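Local atomic coordinates of TSC1 N-terminal domain (Chaetomium thermophilum, PDB entry 7A0M), a protein that probably binds lysosomal phosphoinositide lipids through its N-terminal helical domain, an interaction required for TSC complex translocation and mTORC1 regulation. Residues S8-R14 against I34-Y38; W144-L149 against A176-G181; L323-T328 against R371-H376; P345-L349 against I358-A362. All blocks are in the same frame, centred on the assembly; numbering follows the deposited sequence.

Contact 1 of 4, residues S8-R14 against I34-Y38; sequences SSRDLFR and IISSY
Leu-12 on helix 9-21 meets Ile-34, Ile-35 and Tyr-38 on helix 29-41, and it illustrates how one forked side chain can serve three partners at once in a helical hairpin. The two short segments run nearly antiparallel, at 150°, and their axes approach to 9.2 Å. Because CG stands anti to the backbone N (chi1 179°), the end of Leu-12 is carried closer to the second helix than its CB alone would be. CB itself lies beside Ile-34, 3.9 Å from its CG2. Beyond CG the branches part. CD1 settles against the second helix, 3.5 Å from CG1 of Ile-35. CD2 comes down over one face of the Tyr-38 ring, a CH-pi contact 3.5 Å from the ring centroid and 16° off its normal. The same ring meets backbone at its edge, where its CD1 is 3.9 Å from CA of Ser-9.

Ile-34 points toward the first helix and divides its work in a similar way. Its CG2 presses on the backbone of Leu-12, 3.5 Å from CA. Its CD1 reaches the carbonyl O of Asp-11 and NH2 of Arg-14, whose chain bends at chi3 and crosses the isoleucine at about a right angle. No hydrogen bond joins the segments, so the pairing rests on apolar packing.

Leu-82, in a loop, also touches Leu-12 and Ile-35, while helix 45-65 packs against the hairpin through Leu-53 at Tyr-38 and Glu-56 at Phe-13.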
loop_
_atom_site.group_PDB
_atom_site.type_symbol
_atom_site.label_atom_id
_atom_site.label_comp_id
_atom_site.label_asym_id
_atom_site.label_seq_id
_atom_site.Cartn_x
_atom_site.Cartn_y
_atom_site.Cartn_z
ATOM N N SER B 8 -1.891 63.990 -38.381
ATOM C CA SER B 8 -2.912 65.003 -38.622
ATOM C C SER B 8 -3.598 65.376 -37.313
ATOM O O SER B 8 -4.784 65.105 -37.117
ATOM C CB SER B 8 -3.928 64.501 -39.646
ATOM O OG SER B 8 -3.285 64.201 -40.873
ATOM N N SER B 9 -2.826 66.015 -36.430
ATOM C CA SER B 9 -3.229 66.215 -35.043
ATOM C C SER B 9 -4.598 66.876 -34.934
ATOM O O SER B 9 -5.512 66.344 -34.293
ATOM C CB SER B 9 -2.174 67.053 -34.323
ATOM O OG SER B 9 -1.985 68.291 -34.991
ATOM N N ARG B 10 -4.755 68.045 -35.557
ATOM C CA ARG B 10 -5.955 68.842 -35.326
ATOM C C ARG B 10 -7.198 68.166 -35.889
ATOM O O ARG B 10 -8.267 68.209 -35.269
ATOM C CB ARG B 10 -5.775 70.237 -35.920
ATOM C CG ARG B 10 -4.690 71.045 -35.233
ATOM C CD ARG B 10 -4.545 72.425 -35.845
ATOM N NE ARG B 10 -3.486 73.189 -35.195
ATOM C CZ ARG B 10 -3.107 74.408 -35.563
ATOM N NH1 ARG B 10 -3.701 75.009 -36.585
ATOM N NH2 ARG B 10 -2.131 75.025 -34.911
ATOM N N ASP B 11 -7.081 67.532 -37.058
ATOM C CA ASP B 11 -8.214 66.794 -37.603
ATOM C C ASP B 11 -8.562 65.573 -36.763
ATOM O O ASP B 11 -9.676 65.052 -36.882
ATOM C CB ASP B 11 -7.933 66.373 -39.045
ATOM C CG ASP B 11 -7.924 67.549 -40.003
ATOM O OD1 ASP B 11 -8.476 68.611 -39.646
ATOM O OD2 ASP B 11 -7.373 67.408 -41.114
ATOM N N LEU B 12 -7.639 65.109 -35.916
ATOM C CA LEU B 12 -7.956 63.990 -35.035
ATOM C C LEU B 12 -8.929 64.413 -33.945
ATOM O O LEU B 12 -9.889 63.694 -33.648
ATOM C CB LEU B 12 -6.674 63.432 -34.416
ATOM C CG LEU B 12 -6.894 62.266 -33.454
ATOM C CD1 LEU B 12 -7.417 61.075 -34.226
ATOM C CD2 LEU B 12 -5.633 61.917 -32.683
ATOM N N PHE B 13 -8.699 65.586 -33.350
ATOM C CA PHE B 13 -9.577 66.088 -32.296
ATOM C C PHE B 13 -10.986 66.321 -32.823
ATOM O O PHE B 13 -11.973 66.057 -32.125
ATOM C CB PHE B 13 -9.005 67.377 -31.712
ATOM C CG PHE B 13 -7.661 67.208 -31.057
ATOM C CD1 PHE B 13 -7.178 65.950 -30.729
ATOM C CD2 PHE B 13 -6.876 68.314 -30.778
ATOM C CE1 PHE B 13 -5.939 65.802 -30.133
ATOM C CE2 PHE B 13 -5.640 68.172 -30.182
ATOM C CZ PHE B 13 -5.170 66.915 -29.859
ATOM N N ARG B 14 -11.096 66.812 -34.062
ATOM C CA ARG B 14 -12.401 67.089 -34.649
ATOM C C ARG B 14 -13.230 65.824 -34.745
ATOM O O ARG B 14 -14.440 65.838 -34.482
ATOM C CB ARG B 14 -12.224 67.652 -36.054
ATOM C CG ARG B 14 -13.529 67.892 -36.780
ATOM C CD ARG B 14 -13.270 68.292 -38.212
ATOM N NE ARG B 14 -12.481 67.240 -38.851
ATOM C CZ ARG B 14 -13.008 66.178 -39.457
ATOM N NH1 ARG B 14 -14.324 66.015 -39.509
ATOM N NH2 ARG B 14 -12.215 65.266 -40.001
ATOM N N ILE B 34 -8.330 58.618 -39.351
ATOM C CA ILE B 34 -7.566 59.747 -38.829
ATOM C C ILE B 34 -6.636 59.291 -37.709
ATOM O O ILE B 34 -5.501 59.770 -37.592
ATOM C CB ILE B 34 -8.509 60.867 -38.362
ATOM C CG1 ILE B 34 -9.426 61.304 -39.503
ATOM C CG2 ILE B 34 -7.704 62.064 -37.918
ATOM C CD1 ILE B 34 -10.426 62.369 -39.106
ATOM N N ILE B 35 -7.103 58.368 -36.864
ATOM C CA ILE B 35 -6.284 57.868 -35.762
ATOM C C ILE B 35 -5.028 57.186 -36.292
ATOM O O ILE B 35 -3.919 57.419 -35.796
ATOM C CB ILE B 35 -7.103 56.915 -34.871
ATOM C CG1 ILE B 35 -8.187 57.682 -34.114
ATOM C CG2 ILE B 35 -6.197 56.179 -33.897
ATOM C CD1 ILE B 35 -9.022 56.824 -33.190
ATOM N N SER B 36 -5.185 56.325 -37.301
ATOM C CA SER B 36 -4.037 55.603 -37.847
ATOM C C SER B 36 -2.998 56.557 -38.428
ATOM O O SER B 36 -1.796 56.403 -38.187
ATOM C CB SER B 36 -4.508 54.610 -38.909
ATOM O OG SER B 36 -3.412 54.056 -39.615
ATOM N N SER B 37 -3.443 57.550 -39.204
ATOM C CA SER B 37 -2.512 58.539 -39.740
ATOM C C SER B 37 -1.882 59.382 -38.639
ATOM O O SER B 37 -0.719 59.784 -38.755
ATOM C CB SER B 37 -3.212 59.433 -40.759
ATOM O OG SER B 37 -2.332 60.442 -41.223
ATOM N N TYR B 38 -2.635 59.672 -37.573
ATOM C CA TYR B 38 -2.077 60.418 -36.449
ATOM C C TYR B 38 -0.924 59.656 -35.812
ATOM O O TYR B 38 0.161 60.211 -35.598
ATOM C CB TYR B 38 -3.168 60.696 -35.416
ATOM C CG TYR B 38 -2.645 61.227 -34.099
ATOM C CD1 TYR B 38 -2.415 62.583 -33.916
ATOM C CD2 TYR B 38 -2.378 60.368 -33.039
ATOM C CE1 TYR B 38 -1.934 63.069 -32.713
ATOM C CE2 TYR B 38 -1.896 60.843 -31.837
ATOM C CZ TYR B 38 -1.675 62.195 -31.678
ATOM O OH TYR B 38 -1.196 62.671 -30.479
#

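Contact 2 of 4, residues W144-L149 against A176-G181; sequences WLNRLL and ALLAFG
Phe-180 lays its CE1 over one face of the Trp-144 indole, 3.1 Å above the plane and toward the rim, while CB of Trp-144 stands over a face of the Phe-180 ring. The two planes are inclined by 32°, so the pair is neither a parallel stack nor an edge-to-face one, and the closest atoms are CE3 of Trp-144 and CZ of Phe-180, 3.3 Å apart. At the edge of the phenylalanine ring lies the carbonyl carbon of Ala-176, one turn earlier in its own helix. This is antiparallel helix packing inside an all-helical, solenoid-like domain: segments 144-149 and 176-181, on helices 142-153 and 168-183, run at 157° to each other with their axes 10.0 Å apart.

Around the rings the contact is apolar, and all its touching residues are buried. Leu-148 points at the other helix, and its CD1 touches both CB of Ala-176 and CD2 of Phe-180. Leu-145 and Phe-180 lie alongside, pointing opposite ways, with CD2 of Leu-145 3.6 Å from CB of Phe-180.

Further aromatic rings adjoin Trp-144: Phe-93 and Phe-141 both meet it edge-to-face. Helices 89-105, 113-125, 185-196 and 199-214 all reach these two helices. One methyl, CD2 of Leu-177, gathers three leucines. It touches CD2 of Leu-145 and CG of Leu-149. On the third, CD2 of Leu-177 lies 3.6 Å from CB of Leu-148.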
loop_
_atom_site.group_PDB
_atom_site.type_symbol
_atom_site.label_atom_id
_atom_site.label_comp_id
_atom_site.label_asym_id
_atom_site.label_seq_id
_atom_site.Cartn_x
_atom_site.Cartn_y
_atom_site.Cartn_z
ATOM N N TRP B 144 -1.825 47.811 -10.035
ATOM C CA TRP B 144 -2.975 47.333 -10.792
ATOM C C TRP B 144 -3.738 46.301 -9.974
ATOM O O TRP B 144 -4.964 46.368 -9.835
ATOM C CB TRP B 144 -2.489 46.700 -12.098
ATOM C CG TRP B 144 -1.615 47.576 -12.957
ATOM C CD1 TRP B 144 -0.277 47.783 -12.787
ATOM C CD2 TRP B 144 -1.962 48.228 -14.190
ATOM N NE1 TRP B 144 0.212 48.590 -13.781
ATOM C CE2 TRP B 144 -0.797 48.868 -14.664
ATOM C CE3 TRP B 144 -3.148 48.363 -14.920
ATOM C CZ2 TRP B 144 -0.783 49.630 -15.831
ATOM C CZ3 TRP B 144 -3.130 49.120 -16.084
ATOM C CH2 TRP B 144 -1.955 49.745 -16.525
ATOM N N LEU B 145 -3.004 45.330 -9.423
ATOM C CA LEU B 145 -3.602 44.236 -8.665
ATOM C C LEU B 145 -4.282 44.726 -7.390
ATOM O O LEU B 145 -5.387 44.279 -7.057
ATOM C CB LEU B 145 -2.520 43.208 -8.342
ATOM C CG LEU B 145 -2.067 42.362 -9.531
ATOM C CD1 LEU B 145 -0.668 41.819 -9.304
ATOM C CD2 LEU B 145 -3.045 41.226 -9.767
ATOM N N ASN B 146 -3.634 45.636 -6.655
ATOM C CA ASN B 146 -4.208 46.115 -5.399
ATOM C C ASN B 146 -5.549 46.796 -5.626
ATOM O O ASN B 146 -6.484 46.621 -4.836
ATOM C CB ASN B 146 -3.243 47.067 -4.692
ATOM C CG ASN B 146 -2.066 46.348 -4.066
ATOM O OD1 ASN B 146 -2.117 45.143 -3.818
ATOM N ND2 ASN B 146 -1.006 47.093 -3.779
ATOM N N ARG B 147 -5.663 47.584 -6.697
ATOM C CA ARG B 147 -6.950 48.181 -7.037
ATOM C C ARG B 147 -7.990 47.109 -7.333
ATOM O O ARG B 147 -9.133 47.196 -6.870
ATOM C CB ARG B 147 -6.786 49.123 -8.229
ATOM C CG ARG B 147 -6.360 50.527 -7.841
ATOM C CD ARG B 147 -7.565 51.357 -7.445
ATOM N NE ARG B 147 -8.116 52.080 -8.587
ATOM C CZ ARG B 147 -9.399 52.398 -8.725
ATOM N NH1 ARG B 147 -10.275 52.043 -7.798
ATOM N NH2 ARG B 147 -9.807 53.063 -9.797
ATOM N N LEU B 148 -7.607 46.083 -8.093
ATOM C CA LEU B 148 -8.523 44.984 -8.371
ATOM C C LEU B 148 -8.826 44.179 -7.114
ATOM O O LEU B 148 -9.971 43.767 -6.895
ATOM C CB LEU B 148 -7.929 44.080 -9.449
ATOM C CG LEU B 148 -7.723 44.679 -10.840
ATOM C CD1 LEU B 148 -7.151 43.633 -11.775
ATOM C CD2 LEU B 148 -9.039 45.215 -11.383
ATOM N N LEU B 149 -7.809 43.938 -6.282
ATOM C CA LEU B 149 -7.995 43.131 -5.080
ATOM C C LEU B 149 -8.966 43.792 -4.110
ATOM O O LEU B 149 -9.909 43.153 -3.632
ATOM C CB LEU B 149 -6.651 42.879 -4.399
ATOM C CG LEU B 149 -5.798 41.776 -5.017
ATOM C CD1 LEU B 149 -4.408 41.776 -4.412
ATOM C CD2 LEU B 149 -6.468 40.432 -4.823
ATOM N N ALA B 176 -9.618 39.936 -14.815
ATOM C CA ALA B 176 -8.502 40.874 -14.802
ATOM C C ALA B 176 -7.442 40.457 -13.790
ATOM O O ALA B 176 -6.243 40.503 -14.086
ATOM C CB ALA B 176 -9.000 42.289 -14.512
ATOM N N LEU B 177 -7.863 40.041 -12.591
ATOM C CA LEU B 177 -6.905 39.560 -11.600
ATOM C C LEU B 177 -6.148 38.344 -12.114
ATOM O O LEU B 177 -4.933 38.230 -11.916
ATOM C CB LEU B 177 -7.619 39.231 -10.289
ATOM C CG LEU B 177 -7.898 40.388 -9.330
ATOM C CD1 LEU B 177 -8.919 39.981 -8.280
ATOM C CD2 LEU B 177 -6.606 40.836 -8.670
ATOM N N LEU B 178 -6.853 37.419 -12.769
ATOM C CA LEU B 178 -6.187 36.252 -13.339
ATOM C C LEU B 178 -5.286 36.644 -14.504
ATOM O O LEU B 178 -4.206 36.071 -14.681
ATOM C CB LEU B 178 -7.226 35.222 -13.777
ATOM C CG LEU B 178 -7.920 34.470 -12.639
ATOM C CD1 LEU B 178 -8.822 33.373 -13.183
ATOM C CD2 LEU B 178 -6.900 33.899 -11.667
ATOM N N ALA B 179 -5.714 37.618 -15.311
ATOM C CA ALA B 179 -4.884 38.077 -16.422
ATOM C C ALA B 179 -3.628 38.774 -15.915
ATOM O O ALA B 179 -2.523 38.518 -16.408
ATOM C CB ALA B 179 -5.687 39.006 -17.332
ATOM N N PHE B 180 -3.779 39.666 -14.934
ATOM C CA PHE B 180 -2.612 40.300 -14.327
ATOM C C PHE B 180 -1.747 39.276 -13.604
ATOM O O PHE B 180 -0.514 39.380 -13.607
ATOM C CB PHE B 180 -3.050 41.407 -13.368
ATOM C CG PHE B 180 -3.343 42.715 -14.044
ATOM C CD1 PHE B 180 -2.318 43.589 -14.362
ATOM C CD2 PHE B 180 -4.642 43.072 -14.357
ATOM C CE1 PHE B 180 -2.586 44.794 -14.982
ATOM C CE2 PHE B 180 -4.915 44.273 -14.975
ATOM C CZ PHE B 180 -3.888 45.133 -15.290
ATOM N N GLY B 181 -2.374 38.281 -12.977
ATOM C CA GLY B 181 -1.607 37.259 -12.286
ATOM C C GLY B 181 -0.860 36.348 -13.240
ATOM O O GLY B 181 0.247 35.895 -12.941
#

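Contact 3 of 4, residues L323-T328 against R371-H376; sequences LPEYFT and RFRKQH
Phe-327, near the start of helix 323-333, joins Phe-372 and His-376 in an aromatic cluster that ties this helix to the end of helix 357-373, in the C-terminal part of an all-helical domain. The chain leaves the second helix by a type I turn from Arg-373 to His-376, which brings the histidine back toward the first.

The apolar contacts centre on Phe-327. Its ring is directed across the gap with CG anti to the backbone N (chi1 -176°), and CB of Phe-372 lies over its middle, 3.4 Å from the centroid and 3° off the normal. That is a CH-pi contact; the two rings themselves are oblique, their planes 34° apart. CE1 of Phe-372 goes on to CB of Pro-324, 3.6 Å away, and its CZ approaches CG of Leu-323. His-376 runs counter to Phe-327, with its CE1 3.4 Å from CD1 of the phenylalanine. Tyr-331 and Phe-338 extend the cluster, and Tyr-383 of the second subunit packs on Phe-327, so the site also borders the dimer interface.

Polar contacts use both nitrogens of the imidazole. His-376 ND1 donates to the carbonyl O of Phe-372 at 2.9 Å, and Gln-375 N reaches that oxygen from the opposite face of the carbonyl plane. With the second nitrogen engaged as well, rotation of the buried ring should be restrained: across the segments, Thr-328 OG1 and His-376 NE2 share a hydrogen bond of 2.6 Å that lies at the ring edge.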
loop_
_atom_site.group_PDB
_atom_site.type_symbol
_atom_site.label_atom_id
_atom_site.label_comp_id
_atom_site.label_asym_id
_atom_site.label_seq_id
_atom_site.Cartn_x
_atom_site.Cartn_y
_atom_site.Cartn_z
ATOM N N LEU B 323 -7.541 16.547 4.692
ATOM C CA LEU B 323 -6.410 15.861 5.312
ATOM C C LEU B 323 -5.963 14.605 4.565
ATOM O O LEU B 323 -4.742 14.407 4.439
ATOM C CB LEU B 323 -6.745 15.531 6.773
ATOM C CG LEU B 323 -5.640 14.846 7.582
ATOM C CD1 LEU B 323 -4.389 15.715 7.631
ATOM C CD2 LEU B 323 -6.121 14.515 8.985
ATOM N N PRO B 324 -6.851 13.725 4.074
ATOM C CA PRO B 324 -6.357 12.549 3.332
ATOM C C PRO B 324 -5.515 12.903 2.119
ATOM O O PRO B 324 -4.501 12.243 1.859
ATOM C CB PRO B 324 -7.648 11.820 2.931
ATOM C CG PRO B 324 -8.646 12.241 3.939
ATOM C CD PRO B 324 -8.313 13.663 4.271
ATOM N N GLU B 325 -5.909 13.930 1.364
ATOM C CA GLU B 325 -5.108 14.354 0.219
ATOM C C GLU B 325 -3.759 14.909 0.655
ATOM O O GLU B 325 -2.778 14.811 -0.092
ATOM C CB GLU B 325 -5.875 15.391 -0.602
ATOM C CG GLU B 325 -7.147 14.861 -1.260
ATOM C CD GLU B 325 -8.327 14.781 -0.305
ATOM O OE1 GLU B 325 -8.127 14.968 0.913
ATOM O OE2 GLU B 325 -9.455 14.526 -0.774
ATOM N N TYR B 326 -3.688 15.492 1.855
ATOM C CA TYR B 326 -2.413 15.993 2.359
ATOM C C TYR B 326 -1.466 14.847 2.691
ATOM O O TYR B 326 -0.262 14.933 2.425
ATOM C CB TYR B 326 -2.648 16.879 3.582
ATOM C CG TYR B 326 -1.413 17.599 4.072
ATOM C CD1 TYR B 326 -0.570 18.254 3.184
ATOM C CD2 TYR B 326 -1.098 17.637 5.424
ATOM C CE1 TYR B 326 0.558 18.919 3.628
ATOM C CE2 TYR B 326 0.026 18.301 5.878
ATOM C CZ TYR B 326 0.851 18.940 4.975
ATOM O OH TYR B 326 1.971 19.601 5.423
ATOM N N PHE B 327 -1.991 13.767 3.279
ATOM C CA PHE B 327 -1.182 12.570 3.489
ATOM C C PHE B 327 -0.638 12.042 2.168
ATOM O O PHE B 327 0.534 11.661 2.077
ATOM C CB PHE B 327 -2.012 11.497 4.199
ATOM C CG PHE B 327 -1.239 10.250 4.549
ATOM C CD1 PHE B 327 -1.014 9.259 3.603
ATOM C CD2 PHE B 327 -0.753 10.060 5.833
ATOM C CE1 PHE B 327 -0.308 8.115 3.926
ATOM C CE2 PHE B 327 -0.048 8.915 6.162
ATOM C CZ PHE B 327 0.174 7.943 5.208
ATOM N N THR B 328 -1.483 12.012 1.134
ATOM C CA THR B 328 -1.070 11.473 -0.157
ATOM C C THR B 328 0.076 12.277 -0.759
ATOM O O THR B 328 1.044 11.704 -1.273
ATOM C CB THR B 328 -2.264 11.440 -1.111
ATOM O OG1 THR B 328 -3.206 10.458 -0.663
ATOM C CG2 THR B 328 -1.817 11.100 -2.525
ATOM N N ARG B 371 -5.406 4.404 9.009
ATOM C CA ARG B 371 -6.402 4.443 7.943
ATOM C C ARG B 371 -5.823 4.990 6.644
ATOM O O ARG B 371 -6.265 4.599 5.558
ATOM C CB ARG B 371 -7.613 5.271 8.374
ATOM C CG ARG B 371 -7.299 6.706 8.756
ATOM C CD ARG B 371 -8.526 7.587 8.585
ATOM N NE ARG B 371 -8.322 8.930 9.117
ATOM C CZ ARG B 371 -9.123 9.961 8.865
ATOM N NH1 ARG B 371 -10.179 9.805 8.079
ATOM N NH2 ARG B 371 -8.864 11.148 9.394
ATOM N N PHE B 372 -4.841 5.889 6.729
ATOM C CA PHE B 372 -4.174 6.365 5.523
ATOM C C PHE B 372 -3.141 5.367 5.018
ATOM O O PHE B 372 -2.928 5.265 3.804
ATOM C CB PHE B 372 -3.523 7.724 5.779
ATOM C CG PHE B 372 -4.503 8.802 6.141
ATOM C CD1 PHE B 372 -5.689 8.936 5.439
ATOM C CD2 PHE B 372 -4.243 9.674 7.184
ATOM C CE1 PHE B 372 -6.597 9.922 5.768
ATOM C CE2 PHE B 372 -5.149 10.665 7.518
ATOM C CZ PHE B 372 -6.328 10.788 6.809
ATOM N N ARG B 373 -2.492 4.634 5.927
ATOM C CA ARG B 373 -1.548 3.601 5.511
ATOM C C ARG B 373 -2.238 2.548 4.655
ATOM O O ARG B 373 -1.686 2.095 3.646
ATOM C CB ARG B 373 -0.901 2.951 6.732
ATOM C CG ARG B 373 0.111 1.877 6.380
ATOM C CD ARG B 373 0.555 1.095 7.605
ATOM N NE ARG B 373 -0.550 0.376 8.236
ATOM C CZ ARG B 373 -1.070 -0.758 7.775
ATOM N NH1 ARG B 373 -0.594 -1.313 6.669
ATOM N NH2 ARG B 373 -2.073 -1.340 8.419
ATOM N N LYS B 374 -3.452 2.152 5.040
ATOM C CA LYS B 374 -4.218 1.151 4.311
ATOM C C LYS B 374 -4.747 1.667 2.980
ATOM O O LYS B 374 -5.441 0.921 2.278
ATOM C CB LYS B 374 -5.389 0.675 5.171
ATOM C CG LYS B 374 -4.984 0.037 6.489
ATOM C CD LYS B 374 -6.208 -0.432 7.259
ATOM C CE LYS B 374 -5.841 -0.924 8.648
ATOM N NZ LYS B 374 -7.051 -1.265 9.446
ATOM N N GLN B 375 -4.445 2.913 2.618
ATOM C CA GLN B 375 -4.885 3.496 1.360
ATOM C C GLN B 375 -3.757 3.685 0.356
ATOM O O GLN B 375 -4.018 4.131 -0.766
ATOM C CB GLN B 375 -5.553 4.853 1.614
ATOM C CG GLN B 375 -6.911 4.789 2.288
ATOM C CD GLN B 375 -7.449 6.170 2.619
ATOM O OE1 GLN B 375 -6.756 7.175 2.452
ATOM N NE2 GLN B 375 -8.690 6.227 3.086
ATOM N N HIS B 376 -2.515 3.363 0.716
ATOM C CA HIS B 376 -1.374 3.692 -0.124
ATOM C C HIS B 376 -0.479 2.482 -0.342
ATOM O O HIS B 376 -0.169 1.743 0.598
ATOM C CB HIS B 376 -0.567 4.842 0.485
ATOM C CG HIS B 376 -1.270 6.163 0.425
ATOM N ND1 HIS B 376 -2.264 6.517 1.310
ATOM C CD2 HIS B 376 -1.132 7.209 -0.424
ATOM C CE1 HIS B 376 -2.704 7.727 1.015
ATOM N NE2 HIS B 376 -2.033 8.169 -0.034
#

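Contact 4 of 4, residues P345-L349 against I358-A362; sequences PHNYL and IDVHA
The 3-10 segment beginning at Pro-345 passes the first turns of helix 357-373, with CA of Pro-345 6.5 Å from CA of Ala-362 and CA of His-346 6.8 Å from CA of Ile-358. His-346 is held in two ways across the contact. CG1 of Ile-358 lies over one face of its ring, 3.8 Å from the centroid, in a CH-pi contact. At the ring edge, NE2 of His-346 donates to OD1 of Asp-359 over 2.9 Å, close to straight at 162°. The histidine plane contains this bond, but the carboxylate is met on its anti side and 35° out of plane, and the ring and carboxylate planes are 39° apart. Such a His-carboxylate bond would tend to favour a protonated imidazole.

Ile-358 can present CG1 to the ring because that branch is anti to its backbone N. Smaller contacts flank the histidine: CG of Pro-345 rests 3.8 Å from CB of Ala-362, and CD1 of Leu-349 touches CE1 of His-361.

The contact thus folds the linker after helix 335-343 onto helix 357-373, while Tyr-348 and Leu-349 on the same linker reach helix 267-278.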
loop_
_atom_site.group_PDB
_atom_site.type_symbol
_atom_site.label_atom_id
_atom_site.label_comp_id
_atom_site.label_asym_id
_atom_site.label_seq_id
_atom_site.Cartn_x
_atom_site.Cartn_y
_atom_site.Cartn_z
ATOM N N PRO B 345 8.627 10.760 16.098
ATOM C CA PRO B 345 8.452 12.215 16.187
ATOM C C PRO B 345 9.266 12.831 17.304
ATOM O O PRO B 345 9.277 14.063 17.439
ATOM C CB PRO B 345 6.950 12.371 16.439
ATOM C CG PRO B 345 6.584 11.131 17.183
ATOM C CD PRO B 345 7.458 10.030 16.621
ATOM N N HIS B 346 9.938 12.004 18.110
ATOM C CA HIS B 346 10.937 12.507 19.042
ATOM C C HIS B 346 11.952 13.384 18.323
ATOM O O HIS B 346 12.313 14.458 18.813
ATOM C CB HIS B 346 11.640 11.338 19.739
ATOM C CG HIS B 346 10.707 10.343 20.361
ATOM N ND1 HIS B 346 9.814 9.594 19.624
ATOM C CD2 HIS B 346 10.540 9.964 21.651
ATOM C CE1 HIS B 346 9.130 8.805 20.434
ATOM N NE2 HIS B 346 9.552 9.008 21.669
ATOM N N ASN B 347 12.394 12.958 17.137
ATOM C CA ASN B 347 13.411 13.680 16.379
ATOM C C ASN B 347 12.971 15.072 15.939
ATOM O O ASN B 347 13.805 15.829 15.433
ATOM C CB ASN B 347 13.814 12.866 15.145
ATOM C CG ASN B 347 14.721 11.702 15.485
ATOM O OD1 ASN B 347 15.104 11.517 16.639
ATOM N ND2 ASN B 347 15.069 10.908 14.479
ATOM N N TYR B 348 11.698 15.432 16.116
ATOM C CA TYR B 348 11.186 16.704 15.627
ATOM C C TYR B 348 10.581 17.597 16.698
ATOM O O TYR B 348 10.470 18.806 16.469
ATOM C CB TYR B 348 10.120 16.473 14.542
ATOM C CG TYR B 348 10.634 15.820 13.277
ATOM C CD1 TYR B 348 10.772 14.441 13.190
ATOM C CD2 TYR B 348 10.963 16.584 12.165
ATOM C CE1 TYR B 348 11.232 13.841 12.033
ATOM C CE2 TYR B 348 11.425 15.993 11.004
ATOM C CZ TYR B 348 11.557 14.622 10.943
ATOM O OH TYR B 348 12.017 14.027 9.791
ATOM N N LEU B 349 10.185 17.052 17.846
ATOM C CA LEU B 349 9.432 17.802 18.834
ATOM C C LEU B 349 10.216 17.919 20.133
ATOM O O LEU B 349 10.743 16.912 20.625
ATOM C CB LEU B 349 8.079 17.126 19.105
ATOM C CG LEU B 349 7.135 17.008 17.909
ATOM C CD1 LEU B 349 5.919 16.172 18.270
ATOM C CD2 LEU B 349 6.717 18.388 17.425
ATOM N N ILE B 358 5.678 11.894 25.125
ATOM C CA ILE B 358 6.088 11.831 23.727
ATOM C C ILE B 358 5.835 10.442 23.148
ATOM O O ILE B 358 5.617 10.299 21.939
ATOM C CB ILE B 358 7.563 12.249 23.586
ATOM C CG1 ILE B 358 7.931 12.438 22.112
ATOM C CG2 ILE B 358 8.483 11.235 24.253
ATOM C CD1 ILE B 358 7.096 13.482 21.403
ATOM N N ASP B 359 5.840 9.404 23.987
ATOM C CA ASP B 359 5.560 8.055 23.508
ATOM C C ASP B 359 4.065 7.832 23.316
ATOM O O ASP B 359 3.652 7.167 22.360
ATOM C CB ASP B 359 6.141 7.022 24.473
ATOM C CG ASP B 359 7.632 7.191 24.674
ATOM O OD1 ASP B 359 8.364 7.248 23.663
ATOM O OD2 ASP B 359 8.074 7.270 25.840
ATOM N N VAL B 360 3.243 8.374 24.219
ATOM C CA VAL B 360 1.797 8.289 24.045
ATOM C C VAL B 360 1.380 9.039 22.787
ATOM O O VAL B 360 0.545 8.565 22.008
ATOM C CB VAL B 360 1.074 8.824 25.296
ATOM C CG1 VAL B 360 -0.414 8.987 25.028
ATOM C CG2 VAL B 360 1.309 7.900 26.479
ATOM N N HIS B 361 1.961 10.221 22.571
ATOM C CA HIS B 361 1.677 10.984 21.361
ATOM C C HIS B 361 2.116 10.233 20.110
ATOM O O HIS B 361 1.414 10.245 19.094
ATOM C CB HIS B 361 2.372 12.342 21.436
ATOM C CG HIS B 361 2.161 13.200 20.228
ATOM N ND1 HIS B 361 3.079 13.276 19.204
ATOM C CD2 HIS B 361 1.141 14.021 19.883
ATOM C CE1 HIS B 361 2.635 14.107 18.278
ATOM N NE2 HIS B 361 1.460 14.572 18.665
ATOM N N ALA B 362 3.272 9.567 20.168
ATOM C CA ALA B 362 3.751 8.813 19.013
ATOM C C ALA B 362 2.807 7.668 18.665
ATOM O O ALA B 362 2.464 7.464 17.495
ATOM C CB ALA B 362 5.160 8.287 19.281
#

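Following the chain, contact 1 closes before contact 2 opens, and both precede contacts 3 and 4, a serial order expected of an elongated solenoid. Centres of contacts 1 and 2 lie about 33 Å apart, those of 2 and 3 about 36 Å, and those of 1 and 4 about 77 Å, on opposite sides of the chain's centre. Contact 2 is close to that centre. Contacts 3 and 4 break the series: 345-349 and 358-362 fall between the segments of contact 3, and the first turns of helix 357-373 serve contact 4 while its end serves contact 3, about 20 Å between centres. Contact 3 alone touches the second subunit, linking this C-terminal region to dimer packing.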